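Local coordinates for protein inactive glucansucrase (PDB 5JBD) that belongs to glycosyl hydrolase family 70 as an inactive glucansucrase, one of a group of large multidomain proteins built around a TIM-type barrel, at residues 32-37 / 60-65; 194-199 / 762-767; 757-762 / 787-792. One frame throughout, in Å; residues are numbered along the deposited sequence.

Overall arrangement
From the N terminus the chain first makes contact 1, where residues 32-37 meet 60-65 and close a short loop far from the centre of the chain. Contacts 2 and 3 come later and lie together in one antiparallel sheet. Strand 758-767 runs through both: its second half pairs with strand 193-197 in contact 2, its first half with strand 784-791 in contact 3. Contact 2 joins parts of the chain more than 560 residues apart. Contact 3 pairs consecutive strands, with 24 residues between its segments, which alternate with those of contact 2. The two share Val762 and touch through Phe196 and Thr790. Contact 1 stays about 16 Å from contact 3, nearest atoms.

Contact 1 (32-37 / 60-65)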
ATOM      1  N   GLY A  32     -13.669  15.657 -53.216  1.00 47.78           N
ATOM      2  CA  GLY A  32     -14.946  15.144 -52.713  1.00 47.45           C
ATOM      3  C   GLY A  32     -14.840  14.355 -51.414  1.00 45.96           C
ATOM      4  O   GLY A  32     -13.792  14.352 -50.754  1.00 44.20           O
ATOM      5  N   THR A  33     -15.932  13.663 -51.083  1.00 46.92           N
ATOM      6  CA  THR A  33     -16.080  12.885 -49.832  1.00 47.08           C
ATOM      7  C   THR A  33     -15.070  11.764 -49.644  1.00 44.83           C
ATOM      8  O   THR A  33     -14.816  11.367 -48.521  1.00 44.82           O
ATOM      9  CB  THR A  33     -17.485  12.262 -49.726  1.00 49.09           C
ATOM     10  OG1 THR A  33     -17.791  11.575 -50.948  1.00 52.58           O
ATOM     11  CG2 THR A  33     -18.534  13.343 -49.470  1.00 49.79           C
ATOM     12  N   TRP A  34     -14.492  11.251 -50.731  1.00 44.33           N
ATOM     13  CA  TRP A  34     -13.395  10.264 -50.630  1.00 43.54           C
ATOM     14  C   TRP A  34     -12.203  10.746 -49.783  1.00 41.52           C
ATOM     15  O   TRP A  34     -11.457   9.925 -49.253  1.00 41.12           O
ATOM     16  CB  TRP A  34     -12.901   9.825 -52.021  1.00 43.81           C
ATOM     17  CG  TRP A  34     -12.214  10.889 -52.789  1.00 43.97           C
ATOM     18  CD1 TRP A  34     -12.776  11.732 -53.696  1.00 44.35           C
ATOM     19  CD2 TRP A  34     -10.823  11.235 -52.721  1.00 43.62           C
ATOM     20  NE1 TRP A  34     -11.827  12.583 -54.196  1.00 44.96           N
ATOM     21  CE2 TRP A  34     -10.619  12.302 -53.614  1.00 43.73           C
ATOM     22  CE3 TRP A  34      -9.730  10.747 -51.986  1.00 42.60           C
ATOM     23  CZ2 TRP A  34      -9.366  12.900 -53.802  1.00 43.61           C
ATOM     24  CZ3 TRP A  34      -8.470  11.350 -52.170  1.00 42.46           C
ATOM     25  CH2 TRP A  34      -8.308  12.410 -53.076  1.00 42.74           C
ATOM     26  N   GLU A  35     -12.044  12.065 -49.667  1.00 40.74           N
ATOM     27  CA  GLU A  35     -10.978  12.672 -48.857  1.00 39.84           C
ATOM     28  C   GLU A  35     -11.140  12.418 -47.344  1.00 38.21           C
ATOM     29  O   GLU A  35     -10.210  12.659 -46.571  1.00 38.34           O
ATOM     30  CB  GLU A  35     -10.853  14.179 -49.167  1.00 39.92           C
ATOM     31  CG  GLU A  35     -10.511  14.468 -50.632  1.00 40.96           C
ATOM     32  CD  GLU A  35     -10.297  15.937 -50.945  1.00 40.96           C
ATOM     33  OE1 GLU A  35      -9.478  16.580 -50.262  1.00 40.28           O
ATOM     34  OE2 GLU A  35     -10.925  16.433 -51.901  1.00 41.57           O
ATOM     35  N   ASN A  36     -12.294  11.898 -46.923  1.00 38.44           N
ATOM     36  CA  ASN A  36     -12.443  11.322 -45.566  1.00 37.16           C
ATOM     37  C   ASN A  36     -11.507  10.138 -45.290  1.00 36.78           C
ATOM     38  O   ASN A  36     -11.262   9.797 -44.135  1.00 35.63           O
ATOM     39  CB  ASN A  36     -13.879  10.858 -45.332  1.00 37.31           C
ATOM     40  CG  ASN A  36     -14.891  11.986 -45.399  1.00 37.77           C
ATOM     41  OD1 ASN A  36     -14.551  13.161 -45.451  1.00 37.34           O
ATOM     42  ND2 ASN A  36     -16.157  11.617 -45.407  1.00 38.27           N
ATOM     43  N   MET A  37     -11.007   9.479 -46.336  1.00 38.13           N
ATOM     44  CA  MET A  37     -10.058   8.369 -46.167  1.00 39.37           C
ATOM     45  C   MET A  37      -8.804   8.802 -45.415  1.00 38.00           C
ATOM     46  O   MET A  37      -8.399   9.974 -45.492  1.00 37.57           O
ATOM     47  CB  MET A  37      -9.658   7.767 -47.532  1.00 42.28           C
ATOM     48  CG  MET A  37      -8.691   8.606 -48.355  1.00 45.28           C
ATOM     49  SD  MET A  37      -8.260   7.847 -49.944  1.00 48.93           S
ATOM     50  CE  MET A  37      -7.002   6.693 -49.395  1.00 50.04           C
ATOM     51  N   ARG A  60      -5.490  11.385 -39.326  1.00 30.73           N
ATOM     52  CA  ARG A  60      -5.360  12.454 -40.310  1.00 31.61           C
ATOM     53  C   ARG A  60      -6.102  12.041 -41.571  1.00 31.89           C
ATOM     54  O   ARG A  60      -5.624  11.161 -42.294  1.00 32.23           O
ATOM     55  CB  ARG A  60      -3.886  12.705 -40.630  1.00 32.04           C
ATOM     56  CG  ARG A  60      -3.658  13.825 -41.641  1.00 32.96           C
ATOM     57  CD  ARG A  60      -2.205  13.917 -42.058  1.00 33.68           C
ATOM     58  NE  ARG A  60      -2.025  14.797 -43.214  1.00 34.69           N
ATOM     59  CZ  ARG A  60      -0.859  15.010 -43.822  1.00 36.18           C
ATOM     60  NH1 ARG A  60       0.257  14.398 -43.402  1.00 36.04           N
ATOM     61  NH2 ARG A  60      -0.807  15.831 -44.871  1.00 37.33           N
ATOM     62  N   PRO A  61      -7.275  12.654 -41.843  1.00 32.41           N
ATOM     63  CA  PRO A  61      -7.913  12.377 -43.143  1.00 33.28           C
ATOM     64  C   PRO A  61      -7.130  13.036 -44.260  1.00 33.85           C
ATOM     65  O   PRO A  61      -6.305  13.919 -43.992  1.00 32.97           O
ATOM     66  CB  PRO A  61      -9.294  13.032 -43.015  1.00 33.72           C
ATOM     67  CG  PRO A  61      -9.092  14.137 -42.028  1.00 33.31           C
ATOM     68  CD  PRO A  61      -8.046  13.642 -41.062  1.00 32.22           C
ATOM     69  N   TYR A  62      -7.372  12.611 -45.499  1.00 35.29           N
ATOM     70  CA  TYR A  62      -6.711  13.239 -46.652  1.00 36.23           C
ATOM     71  C   TYR A  62      -7.122  14.712 -46.766  1.00 36.50           C
ATOM     72  O   TYR A  62      -6.278  15.582 -46.964  1.00 37.19           O
ATOM     73  CB  TYR A  62      -7.004  12.457 -47.940  1.00 38.11           C
ATOM     74  CG  TYR A  62      -6.307  13.012 -49.177  1.00 40.15           C
ATOM     75  CD1 TYR A  62      -6.911  14.003 -49.937  1.00 41.25           C
ATOM     76  CD2 TYR A  62      -5.048  12.545 -49.584  1.00 40.96           C
ATOM     77  CE1 TYR A  62      -6.302  14.521 -51.070  1.00 42.74           C
ATOM     78  CE2 TYR A  62      -4.427  13.061 -50.725  1.00 42.67           C
ATOM     79  CZ  TYR A  62      -5.061  14.050 -51.461  1.00 43.35           C
ATOM     80  OH  TYR A  62      -4.493  14.597 -52.597  1.00 45.86           O
ATOM     81  N   GLY A  63      -8.416  14.989 -46.638  1.00 36.62           N
ATOM     82  CA  GLY A  63      -8.918  16.364 -46.667  1.00 37.24           C
ATOM     83  C   GLY A  63     -10.173  16.553 -45.836  1.00 37.48           C
ATOM     84  O   GLY A  63     -10.719  15.581 -45.317  1.00 37.96           O
ATOM     85  N   THR A  64     -10.612  17.809 -45.727  1.00 37.91           N
ATOM     86  CA  THR A  64     -11.808  18.198 -44.984  1.00 38.19           C
ATOM     87  C   THR A  64     -12.564  19.326 -45.691  1.00 38.98           C
ATOM     88  O   THR A  64     -12.027  20.001 -46.579  1.00 39.66           O
ATOM     89  CB  THR A  64     -11.467  18.683 -43.551  1.00 37.51           C
ATOM     90  OG1 THR A  64     -10.742  19.916 -43.619  1.00 37.91           O
ATOM     91  CG2 THR A  64     -10.659  17.674 -42.811  1.00 37.22           C
ATOM     92  N   SER A  65     -13.820  19.520 -45.301  1.00 39.74           N
ATOM     93  CA  SER A  65     -14.673  20.535 -45.919  1.00 41.98           C
ATOM     94  C   SER A  65     -15.655  21.131 -44.924  1.00 41.89           C
ATOM     95  O   SER A  65     -16.175  20.433 -44.063  1.00 40.49           O
ATOM     96  CB  SER A  65     -15.463  19.930 -47.087  1.00 42.80           C
ATOM     97  OG  SER A  65     -16.314  20.887 -47.697  1.00 44.14           O
TER
HETATM   98  O   HOH W   1     -12.838  14.471 -43.871  1.00 29.06           O
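Two backbone hydrogen bonds join the 3-10 turn 33-36 and Met37, which follows it, to Tyr62 and Gly63. Gly63 N gives a nearly straight bond to Glu35 O, 2.9 Å long. Tyr62 N donates to Met37 O at 2.8 Å, in a more bent bond. Pro61 CA adds a CA-H...O contact to the same Met37 O, so that oxygen is approached from two residues. This is the close-packed part. Glu35 is buried here. Its CB lies 3.6 Å from Gly63 N, and its OE1 reaches Gly63 CA. Gly63 has no side chain, and the carboxylate lies directly against its CA. The carboxylate also meets Tyr62 at the ring edge, OE1 to CD1 3.7 Å, with the two planes 78° apart. The other oxygen, OE2, takes the N-H of Gly32 and so ties the side chain back to the start of its own turn. Asn36 OD1 and Gly63 O are bridged by a water that donates to both.

The looser side is formed by Trp34, Tyr62 and Met37. Trp34 holds CG between its backbone N and carbonyl carbon (chi1 68°), which folds the indole back over Glu35 CG. Its far corner then lies over one face of the Tyr62 ring, CH2 to CE1 3.5 Å. The two rings meet obliquely, their planes 39° apart. Met37 is exposed and touches Tyr62 only lightly, CG to CB 4.2 Å. Tyr62 and Trp34 are both partly exposed. Glu35 and Asn36 also touch Trp71, and Gln134 of helix 126-147 binds the Asn36 amide. The arrangement is a 3-10 turn docked by its backbone carbonyls beside strand 63-64 of a small two-stranded antiparallel sheet.

Contact 2 (194-199 / 762-767); sequences VIFVNN and VTVTRT
Two groups grip Thr763 OG1. Asn199 ND2 donates to it at 3.0 Å, with the hydroxyl oxygen lying in the plane of the amide. Thr209 OG1 is its second partner, and the same ND2 also binds Lys206 O. Asn199 gets there because its CG is anti to the backbone N (chi1 -178°), which swings the amide across Thr763 at about a right angle. Two residues before Asn199, Val197 N gives a nearly straight bond to Thr763 O, 2.9 Å. A water links Val197 O to Thr763 N.

Ile195 and Thr765 form the antiparallel hydrogen-bonded pair. Ile195 N to Thr765 O is 3.0 Å, and the return bond from Thr765 N to Ile195 O is longer at 3.3 Å. On one face of the sheet Val194, Phe196 and Val764 pack together. Val194 CG1 presses on Val764 CB at 3.5 Å. The Phe196 ring takes Val764 CG1 at its edge and Val762 over one face. On the other face Ile195 CG1 lies 3.7 Å from Thr767 CG2. Beyond the pairing, Arg766 NH2 binds Leu173 O and makes a salt bridge with Asp192.

The pair is internal to an antiparallel sheet. Strand 841-845 flanks 193-197, and the outermost strand 784-791 flanks 758-767.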
ATOM      1  N   VAL A 194      -9.256  -7.050 -13.623  1.00 28.58           N
ATOM      2  CA  VAL A 194      -9.177  -7.758 -14.856  1.00 29.49           C
ATOM      3  C   VAL A 194      -7.831  -8.507 -14.862  1.00 29.07           C
ATOM      4  O   VAL A 194      -6.825  -7.980 -14.394  1.00 28.76           O
ATOM      5  CB  VAL A 194      -9.366  -6.681 -15.961  1.00 30.93           C
ATOM      6  CG1 VAL A 194      -8.153  -6.503 -16.842  1.00 32.41           C
ATOM      7  CG2 VAL A 194     -10.704  -6.846 -16.675  1.00 30.08           C
ATOM      8  N   ILE A 195      -7.809  -9.732 -15.367  1.00 28.77           N
ATOM      9  CA  ILE A 195      -6.532 -10.457 -15.582  1.00 29.28           C
ATOM     10  C   ILE A 195      -6.077 -10.345 -17.034  1.00 29.17           C
ATOM     11  O   ILE A 195      -6.903 -10.211 -17.931  1.00 29.87           O
ATOM     12  CB  ILE A 195      -6.598 -11.955 -15.204  1.00 29.05           C
ATOM     13  CG1 ILE A 195      -7.682 -12.711 -15.991  1.00 30.20           C
ATOM     14  CG2 ILE A 195      -6.820 -12.106 -13.698  1.00 29.66           C
ATOM     15  CD1 ILE A 195      -7.681 -14.218 -15.748  1.00 32.14           C
ATOM     16  N   PHE A 196      -4.767 -10.420 -17.250  1.00 28.30           N
ATOM     17  CA  PHE A 196      -4.187 -10.489 -18.597  1.00 28.38           C
ATOM     18  C   PHE A 196      -3.987 -11.956 -18.968  1.00 29.65           C
ATOM     19  O   PHE A 196      -3.333 -12.712 -18.220  1.00 28.22           O
ATOM     20  CB  PHE A 196      -2.835  -9.770 -18.657  1.00 27.56           C
ATOM     21  CG  PHE A 196      -2.876  -8.319 -18.250  1.00 27.52           C
ATOM     22  CD1 PHE A 196      -4.029  -7.551 -18.360  1.00 27.21           C
ATOM     23  CD2 PHE A 196      -1.729  -7.713 -17.767  1.00 28.48           C
ATOM     24  CE1 PHE A 196      -4.034  -6.223 -17.998  1.00 27.36           C
ATOM     25  CE2 PHE A 196      -1.726  -6.372 -17.404  1.00 28.51           C
ATOM     26  CZ  PHE A 196      -2.883  -5.629 -17.515  1.00 28.22           C
ATOM     27  N   VAL A 197      -4.555 -12.354 -20.110  1.00 29.54           N
ATOM     28  CA  VAL A 197      -4.500 -13.751 -20.572  1.00 31.64           C
ATOM     29  C   VAL A 197      -3.817 -13.848 -21.921  1.00 31.52           C
ATOM     30  O   VAL A 197      -3.707 -12.847 -22.646  1.00 31.61           O
ATOM     31  CB  VAL A 197      -5.893 -14.428 -20.652  1.00 32.80           C
ATOM     32  CG1 VAL A 197      -6.622 -14.343 -19.306  1.00 33.80           C
ATOM     33  CG2 VAL A 197      -6.747 -13.881 -21.794  1.00 33.86           C
ATOM     34  N   ASN A 198      -3.367 -15.056 -22.240  1.00 30.93           N
ATOM     35  CA  ASN A 198      -2.684 -15.327 -23.500  1.00 32.37           C
ATOM     36  C   ASN A 198      -3.652 -15.278 -24.676  1.00 32.52           C
ATOM     37  O   ASN A 198      -4.812 -15.671 -24.564  1.00 32.79           O
ATOM     38  CB  ASN A 198      -1.961 -16.685 -23.473  1.00 32.89           C
ATOM     39  CG  ASN A 198      -0.734 -16.686 -22.577  1.00 33.32           C
ATOM     40  OD1 ASN A 198      -0.320 -15.651 -22.054  1.00 32.60           O
ATOM     41  ND2 ASN A 198      -0.150 -17.863 -22.383  1.00 34.82           N
ATOM     42  N   ASN A 199      -3.159 -14.770 -25.796  1.00 34.69           N
ATOM     43  CA  ASN A 199      -3.956 -14.676 -27.006  1.00 35.97           C
ATOM     44  C   ASN A 199      -3.049 -14.575 -28.233  1.00 36.73           C
ATOM     45  O   ASN A 199      -2.611 -13.477 -28.614  1.00 35.13           O
ATOM     46  CB  ASN A 199      -4.922 -13.485 -26.938  1.00 35.66           C
ATOM     47  CG  ASN A 199      -5.808 -13.388 -28.170  1.00 37.40           C
ATOM     48  OD1 ASN A 199      -5.854 -14.314 -28.993  1.00 39.74           O
ATOM     49  ND2 ASN A 199      -6.511 -12.268 -28.312  1.00 36.84           N
ATOM     50  N   VAL A 762      -4.042  -5.421 -24.521  1.00 29.63           N
ATOM     51  CA  VAL A 762      -3.976  -6.697 -23.792  1.00 29.07           C
ATOM     52  C   VAL A 762      -5.313  -7.410 -23.920  1.00 29.13           C
ATOM     53  O   VAL A 762      -6.339  -6.758 -24.105  1.00 30.07           O
ATOM     54  CB  VAL A 762      -3.635  -6.494 -22.298  1.00 27.75           C
ATOM     55  CG1 VAL A 762      -2.169  -6.139 -22.143  1.00 28.04           C
ATOM     56  CG2 VAL A 762      -4.505  -5.426 -21.648  1.00 27.57           C
ATOM     57  N   THR A 763      -5.298  -8.737 -23.844  1.00 28.61           N
ATOM     58  CA  THR A 763      -6.519  -9.519 -23.842  1.00 28.88           C
ATOM     59  C   THR A 763      -6.881  -9.813 -22.382  1.00 30.56           C
ATOM     60  O   THR A 763      -6.044 -10.341 -21.626  1.00 29.08           O
ATOM     61  CB  THR A 763      -6.347 -10.798 -24.659  1.00 29.33           C
ATOM     62  OG1 THR A 763      -5.948 -10.456 -25.996  1.00 29.73           O
ATOM     63  CG2 THR A 763      -7.653 -11.578 -24.716  1.00 30.37           C
ATOM     64  N   VAL A 764      -8.110  -9.463 -21.984  1.00 30.94           N
ATOM     65  CA  VAL A 764      -8.510  -9.519 -20.565  1.00 31.12           C
ATOM     66  C   VAL A 764      -9.841 -10.205 -20.257  1.00 30.71           C
ATOM     67  O   VAL A 764     -10.689 -10.387 -21.127  1.00 31.56           O
ATOM     68  CB  VAL A 764      -8.559  -8.110 -19.930  1.00 31.26           C
ATOM     69  CG1 VAL A 764      -7.274  -7.338 -20.221  1.00 32.19           C
ATOM     70  CG2 VAL A 764      -9.784  -7.317 -20.377  1.00 32.47           C
ATOM     71  N   THR A 765     -10.002 -10.565 -18.981  1.00 30.72           N
ATOM     72  CA  THR A 765     -11.220 -11.199 -18.469  1.00 29.98           C
ATOM     73  C   THR A 765     -11.539 -10.578 -17.112  1.00 28.68           C
ATOM     74  O   THR A 765     -10.636 -10.333 -16.299  1.00 27.02           O
ATOM     75  CB  THR A 765     -11.032 -12.722 -18.335  1.00 31.09           C
ATOM     76  OG1 THR A 765     -10.862 -13.285 -19.638  1.00 31.54           O
ATOM     77  CG2 THR A 765     -12.225 -13.390 -17.656  1.00 31.31           C
ATOM     78  N   ARG A 766     -12.825 -10.323 -16.878  1.00 28.44           N
ATOM     79  CA  ARG A 766     -13.294  -9.677 -15.650  1.00 27.85           C
ATOM     80  C   ARG A 766     -13.257 -10.697 -14.504  1.00 27.67           C
ATOM     81  O   ARG A 766     -13.944 -11.702 -14.564  1.00 26.78           O
ATOM     82  CB  ARG A 766     -14.738  -9.179 -15.843  1.00 29.07           C
ATOM     83  CG  ARG A 766     -15.353  -8.448 -14.657  1.00 28.71           C
ATOM     84  CD  ARG A 766     -14.728  -7.087 -14.453  1.00 28.62           C
ATOM     85  NE  ARG A 766     -15.347  -6.400 -13.318  1.00 28.81           N
ATOM     86  CZ  ARG A 766     -15.078  -6.644 -12.029  1.00 28.79           C
ATOM     87  NH1 ARG A 766     -14.196  -7.582 -11.683  1.00 28.52           N
ATOM     88  NH2 ARG A 766     -15.712  -5.947 -11.075  1.00 28.30           N
ATOM     89  N   THR A 767     -12.488 -10.398 -13.456  1.00 28.31           N
ATOM     90  CA  THR A 767     -12.303 -11.334 -12.344  1.00 27.87           C
ATOM     91  C   THR A 767     -12.429 -10.691 -10.972  1.00 28.04           C
ATOM     92  O   THR A 767     -12.399  -9.462 -10.838  1.00 27.66           O
ATOM     93  CB  THR A 767     -10.910 -11.998 -12.395  1.00 27.71           C
ATOM     94  OG1 THR A 767      -9.891 -11.023 -12.131  1.00 26.67           O
ATOM     95  CG2 THR A 767     -10.669 -12.661 -13.743  1.00 28.54           C
TER
HETATM   96  O   HOH W   2      -2.980 -10.008 -22.462  1.00 25.96           O

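Contact 3 (757-762 / 787-792)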
ATOM      1  N   SER A 757       2.328   5.550 -18.142  1.00 33.11           N
ATOM      2  CA  SER A 757       1.851   6.474 -19.189  1.00 33.19           C
ATOM      3  C   SER A 757       1.619   5.805 -20.552  1.00 33.00           C
ATOM      4  O   SER A 757       0.982   6.395 -21.424  1.00 32.91           O
ATOM      5  CB  SER A 757       2.835   7.638 -19.343  1.00 34.01           C
ATOM      6  OG  SER A 757       4.067   7.137 -19.837  1.00 37.28           O
ATOM      7  N   GLY A 758       2.125   4.588 -20.735  1.00 31.63           N
ATOM      8  CA  GLY A 758       2.015   3.870 -22.007  1.00 31.90           C
ATOM      9  C   GLY A 758       0.895   2.839 -22.040  1.00 30.53           C
ATOM     10  O   GLY A 758       0.852   1.940 -21.195  1.00 28.68           O
ATOM     11  N   GLN A 759       0.001   2.969 -23.021  1.00 29.42           N
ATOM     12  CA  GLN A 759      -1.065   1.998 -23.248  1.00 29.20           C
ATOM     13  C   GLN A 759      -0.592   0.835 -24.109  1.00 30.75           C
ATOM     14  O   GLN A 759       0.308   0.980 -24.959  1.00 29.91           O
ATOM     15  CB  GLN A 759      -2.283   2.627 -23.915  1.00 30.34           C
ATOM     16  CG  GLN A 759      -3.152   3.422 -22.966  1.00 30.11           C
ATOM     17  CD  GLN A 759      -4.302   4.120 -23.670  1.00 32.00           C
ATOM     18  OE1 GLN A 759      -4.101   5.123 -24.357  1.00 31.19           O
ATOM     19  NE2 GLN A 759      -5.509   3.586 -23.515  1.00 32.39           N
ATOM     20  N   GLU A 760      -1.223  -0.314 -23.877  1.00 30.64           N
ATOM     21  CA  GLU A 760      -0.908  -1.549 -24.565  1.00 32.10           C
ATOM     22  C   GLU A 760      -2.208  -2.308 -24.803  1.00 32.06           C
ATOM     23  O   GLU A 760      -3.084  -2.315 -23.941  1.00 33.30           O
ATOM     24  CB  GLU A 760       0.054  -2.378 -23.709  1.00 32.49           C
ATOM     25  CG  GLU A 760       0.676  -3.583 -24.411  1.00 33.64           C
ATOM     26  CD  GLU A 760       1.617  -4.387 -23.526  1.00 33.38           C
ATOM     27  OE1 GLU A 760       1.829  -4.031 -22.335  1.00 32.16           O
ATOM     28  OE2 GLU A 760       2.144  -5.402 -24.031  1.00 36.46           O
ATOM     29  N   ALA A 761      -2.342  -2.933 -25.971  1.00 31.60           N
ATOM     30  CA  ALA A 761      -3.483  -3.806 -26.223  1.00 31.40           C
ATOM     31  C   ALA A 761      -3.219  -5.128 -25.514  1.00 30.82           C
ATOM     32  O   ALA A 761      -2.274  -5.849 -25.850  1.00 31.42           O
ATOM     33  CB  ALA A 761      -3.720  -4.021 -27.711  1.00 32.31           C
ATOM     34  N   VAL A 762      -4.042  -5.421 -24.521  1.00 29.63           N
ATOM     35  CA  VAL A 762      -3.976  -6.697 -23.792  1.00 29.07           C
ATOM     36  C   VAL A 762      -5.313  -7.410 -23.920  1.00 29.13           C
ATOM     37  O   VAL A 762      -6.339  -6.758 -24.105  1.00 30.07           O
ATOM     38  CB  VAL A 762      -3.635  -6.494 -22.298  1.00 27.75           C
ATOM     39  CG1 VAL A 762      -2.169  -6.139 -22.143  1.00 28.04           C
ATOM     40  CG2 VAL A 762      -4.505  -5.426 -21.648  1.00 27.57           C
ATOM     41  N   PHE A 787      -7.354  -1.559 -23.684  1.00 29.49           N
ATOM     42  CA  PHE A 787      -6.188  -0.690 -23.839  1.00 29.26           C
ATOM     43  C   PHE A 787      -5.664  -0.181 -22.493  1.00 29.51           C
ATOM     44  O   PHE A 787      -5.656   1.017 -22.209  1.00 29.20           O
ATOM     45  CB  PHE A 787      -6.508   0.468 -24.797  1.00 30.21           C
ATOM     46  CG  PHE A 787      -6.940   0.030 -26.174  1.00 31.51           C
ATOM     47  CD1 PHE A 787      -6.224  -0.938 -26.883  1.00 32.85           C
ATOM     48  CD2 PHE A 787      -8.033   0.620 -26.792  1.00 33.22           C
ATOM     49  CE1 PHE A 787      -6.611  -1.325 -28.160  1.00 32.81           C
ATOM     50  CE2 PHE A 787      -8.418   0.247 -28.074  1.00 34.04           C
ATOM     51  CZ  PHE A 787      -7.706  -0.729 -28.759  1.00 34.16           C
ATOM     52  N   ALA A 788      -5.195  -1.116 -21.670  1.00 30.20           N
ATOM     53  CA  ALA A 788      -4.727  -0.797 -20.321  1.00 29.61           C
ATOM     54  C   ALA A 788      -3.448  -0.007 -20.390  1.00 29.65           C
ATOM     55  O   ALA A 788      -2.634  -0.217 -21.300  1.00 29.91           O
ATOM     56  CB  ALA A 788      -4.490  -2.076 -19.525  1.00 30.22           C
ATOM     57  N   TYR A 789      -3.275   0.902 -19.438  1.00 28.61           N
ATOM     58  CA  TYR A 789      -1.974   1.519 -19.179  1.00 28.80           C
ATOM     59  C   TYR A 789      -1.109   0.480 -18.468  1.00 28.07           C
ATOM     60  O   TYR A 789      -1.441   0.063 -17.362  1.00 28.67           O
ATOM     61  CB  TYR A 789      -2.133   2.788 -18.340  1.00 29.31           C
ATOM     62  CG  TYR A 789      -2.758   3.915 -19.130  1.00 30.84           C
ATOM     63  CD1 TYR A 789      -4.140   4.030 -19.251  1.00 32.72           C
ATOM     64  CD2 TYR A 789      -1.967   4.831 -19.810  1.00 32.90           C
ATOM     65  CE1 TYR A 789      -4.712   5.053 -20.000  1.00 34.11           C
ATOM     66  CE2 TYR A 789      -2.527   5.867 -20.557  1.00 33.87           C
ATOM     67  CZ  TYR A 789      -3.900   5.966 -20.652  1.00 34.84           C
ATOM     68  OH  TYR A 789      -4.461   6.972 -21.393  1.00 35.31           O
ATOM     69  N   THR A 790      -0.051   0.029 -19.138  1.00 28.05           N
ATOM     70  CA  THR A 790       0.828  -1.037 -18.640  1.00 28.84           C
ATOM     71  C   THR A 790       2.335  -0.772 -18.751  1.00 29.35           C
ATOM     72  O   THR A 790       3.133  -1.517 -18.169  1.00 28.70           O
ATOM     73  CB  THR A 790       0.628  -2.314 -19.463  1.00 29.10           C
ATOM     74  OG1 THR A 790       1.054  -2.058 -20.799  1.00 30.07           O
ATOM     75  CG2 THR A 790      -0.819  -2.768 -19.472  1.00 29.36           C
ATOM     76  N   THR A 791       2.731   0.242 -19.519  1.00 30.24           N
ATOM     77  CA  THR A 791       4.083   0.327 -20.010  1.00 29.60           C
ATOM     78  C   THR A 791       4.775   1.594 -19.501  1.00 29.86           C
ATOM     79  O   THR A 791       4.223   2.699 -19.572  1.00 29.57           O
ATOM     80  CB  THR A 791       4.084   0.209 -21.548  1.00 31.95           C
ATOM     81  OG1 THR A 791       3.513  -1.053 -21.911  1.00 29.68           O
ATOM     82  CG2 THR A 791       5.496   0.311 -22.118  1.00 33.23           C
ATOM     83  N   GLY A 792       5.988   1.411 -18.980  1.00 29.79           N
ATOM     84  CA  GLY A 792       6.753   2.500 -18.389  1.00 31.11           C
ATOM     85  C   GLY A 792       7.736   2.000 -17.355  1.00 30.78           C
ATOM     86  O   GLY A 792       8.203   0.864 -17.434  1.00 32.54           O
TER
HETATM   87  O   HOH W   3       5.837   4.552 -21.102  1.00 40.09           O
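The Tyr789 ring carries Gln759 on one face, with CG almost over its centre, 3.4 Å from the centroid in a CH-pi contact. The two residues belong to antiparallel strands whose pairing is interrupted by a classic beta bulge: Thr790 and Thr791 both face Gly758. The Gln759 amide is stacked on the phenol, their planes only 8° apart. Ser757 meets the ring at its edge through its backbone. Phe787 has Ala761 CB at its ring edge, 4.0 Å from CE1.

Gly758 O accepts from both threonine nitrogens, 2.9 Å from Thr790 N and 3.0 Å from Thr791 N. Gly758 N donates back to Thr791 O. Past the bulge the pairing resumes, and Glu760 N binds Ala788 O at 2.9 Å. The extended Gln759 chain brings NE2 to Phe787 O, 2.9 Å away and close to the amide plane. This bond and the stack together hold the amide flat over the ring.

The other face of the sheet holds buried Glu760. Its OE1 also takes the N-H of Ala838. Thr791 OG1 donates to Thr790 OG1, which in turn donates to the anti lone pair of Glu760 OE1 at 2.6 Å.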